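Local coordinates for type II secretion system protein C (Vibrio cholerae, PDB 2I6V) that takes part, as the periplasmic PDZ domain of an inner-membrane component, in the type II secretion system that probably exports cholera toxin across the outer membrane, at residues A[34-38]-A[82-86]. Sequence-based numbering, arbitrary orientation. Where two conformers were deposited one is given.
Sequences SIGLQ and DVYIQ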
loop_
_atom_site.group_PDB
_atom_site.type_symbol
_atom_site.label_atom_id
_atom_site.label_comp_id
_atom_site.label_asym_id
_atom_site.label_seq_id
_atom_site.Cartn_x
_atom_site.Cartn_y
_atom_site.Cartn_z
ATOM N N SER A 34 -8.634 11.127 2.955
ATOM C CA SER A 34 -8.471 11.313 4.406
ATOM C C SER A 34 -7.153 10.723 4.926
ATOM O O SER A 34 -6.602 11.210 5.913
ATOM C CB SER A 34 -9.677 10.796 5.199
ATOM O OG SER A 34 -9.815 9.389 5.133
ATOM N N ILE A 35 -6.623 9.707 4.245
ATOM C CA ILE A 35 -5.348 9.114 4.678
ATOM C C ILE A 35 -4.143 9.792 4.034
ATOM O O ILE A 35 -3.004 9.531 4.413
ATOM C CB ILE A 35 -5.284 7.571 4.460
ATOM C CG1 ILE A 35 -5.293 7.221 2.976
ATOM C CG2 ILE A 35 -6.425 6.823 5.190
ATOM C CD1 ILE A 35 -5.320 5.724 2.741
ATOM N N GLY A 36 -4.405 10.665 3.064
ATOM C CA GLY A 36 -3.371 11.512 2.494
ATOM C C GLY A 36 -2.588 10.889 1.362
ATOM O O GLY A 36 -1.445 11.269 1.126
ATOM N N LEU A 37 -3.191 9.942 0.656
ATOM C CA LEU A 37 -2.538 9.392 -0.531
ATOM C C LEU A 37 -2.737 10.306 -1.730
ATOM O O LEU A 37 -3.669 11.119 -1.767
ATOM C CB LEU A 37 -3.089 8.002 -0.858
ATOM C CG LEU A 37 -2.604 6.857 0.028
ATOM C CD1 LEU A 37 -3.341 5.578 -0.339
ATOM C CD2 LEU A 37 -1.101 6.684 -0.143
ATOM N N GLN A 38 -1.854 10.169 -2.715
ATOM C CA GLN A 38 -1.963 10.906 -3.958
ATOM C C GLN A 38 -1.715 9.943 -5.104
ATOM O O GLN A 38 -0.871 9.047 -4.993
ATOM C CB GLN A 38 -0.960 12.063 -3.994
ATOM C CG GLN A 38 -1.245 13.103 -2.925
ATOM C CD GLN A 38 -0.338 14.315 -3.017
ATOM O OE1 GLN A 38 0.483 14.422 -3.928
ATOM N NE2 GLN A 38 -0.479 15.232 -2.062
ATOM N N ASP A 82 4.735 7.533 6.034
ATOM C CA ASP A 82 3.786 6.471 6.321
ATOM C C ASP A 82 2.361 6.993 6.280
ATOM O O ASP A 82 2.061 8.071 6.814
ATOM C CB ASP A 82 4.079 5.850 7.685
ATOM C CG ASP A 82 5.302 4.955 7.661
ATOM O OD1 ASP A 82 5.838 4.708 6.555
ATOM O OD2 ASP A 82 5.731 4.503 8.742
ATOM N N VAL A 83 1.505 6.221 5.620
ATOM C CA VAL A 83 0.088 6.494 5.515
ATOM C C VAL A 83 -0.615 5.523 6.448
ATOM O O VAL A 83 -0.346 4.322 6.439
ATOM C CB VAL A 83 -0.378 6.272 4.072
ATOM C CG1 VAL A 83 -1.882 6.296 3.984
ATOM C CG2 VAL A 83 0.244 7.336 3.155
ATOM N N TYR A 84 -1.495 6.055 7.284
ATOM C CA TYR A 84 -2.161 5.236 8.271
ATOM C C TYR A 84 -3.569 4.882 7.828
ATOM O O TYR A 84 -4.418 5.752 7.624
ATOM C CB TYR A 84 -2.132 5.929 9.627
ATOM C CG TYR A 84 -0.715 6.257 10.039
ATOM C CD1 TYR A 84 0.140 5.255 10.487
ATOM C CD2 TYR A 84 -0.221 7.552 9.944
ATOM C CE1 TYR A 84 1.445 5.539 10.850
ATOM C CE2 TYR A 84 1.084 7.847 10.307
ATOM C CZ TYR A 84 1.911 6.836 10.759
ATOM O OH TYR A 84 3.207 7.119 11.123
ATOM N N ILE A 85 -3.782 3.589 7.637
ATOM C CA ILE A 85 -5.065 3.060 7.233
ATOM C C ILE A 85 -5.813 2.516 8.454
ATOM O O ILE A 85 -5.308 1.650 9.166
ATOM C CB ILE A 85 -4.865 1.960 6.162
ATOM C CG1 ILE A 85 -4.501 2.600 4.816
ATOM C CG2 ILE A 85 -6.103 1.080 6.032
ATOM C CD1 ILE A 85 -3.951 1.615 3.798
ATOM N N GLN A 86 -7.007 3.048 8.698
ATOM C CA GLN A 86 -7.832 2.632 9.823
ATOM C C GLN A 86 -8.922 1.702 9.305
ATOM O O GLN A 86 -9.690 2.095 8.435
ATOM C CB GLN A 86 -8.498 3.857 10.455
ATOM C CG GLN A 86 -9.390 3.526 11.630
ATOM C CD GLN A 86 -8.590 2.952 12.789
ATOM O OE1 GLN A 86 -7.744 3.640 13.376
ATOM N NE2 GLN A 86 -8.842 1.692 13.112
HETATM O O HOH W 1 -2.147 8.901 6.946
#
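Ile35 lies against Val83 and Ile85 where the chain leaving helix 29-34 passes beside strand 79-86, and it illustrates how a PDZ domain can pack the segment after a helix against an edge strand through branched aliphatic side chains and a single water. Followed outward, its CB sits 3.7 Å from Val83 CG1. There the side chain forks. With chi1 at 66°, CG2 stands anti to the carbonyl carbon and rests on the strand's backbone, 3.3 Å from Tyr84 O, while the longer branch goes to the valine. It passes across Val83 CG1, with Ile35 CG1 and CD1 each 3.7 Å from it, and ends with CD1 3.8 Å from Ile85 CG1. Ile35 thus runs roughly perpendicular to the valine.

The other methyl of Val83 serves Leu37: Leu37 CD2 lies 3.6 Å from Val83 CG2, and Leu37 also packs on Val74 of strand 69-76. Gly36, between Ile35 and Leu37, turns the chain out of the helix through a Schellman motif, with positive phi, and its carbonyl accepts a bond from Arg76.

Polar atoms meet through water. One molecule donates to Ile35 O at 2.7 Å and accepts from Tyr84 N at 2.9 Å, while Val83 and Ile85 pair through their backbones with Leu72 and Met70. Ile35 O also lies 3.5 Å from Val83 CG1, an apolar neighbour. Tyr84 N finds in the water what a neighbouring strand would otherwise supply at this edge. The chemistry implies a mainly apolar closure: aliphatic packing of Ile35, Leu37, Val83 and Ile85, with water bridging main chains too far apart to bond directly.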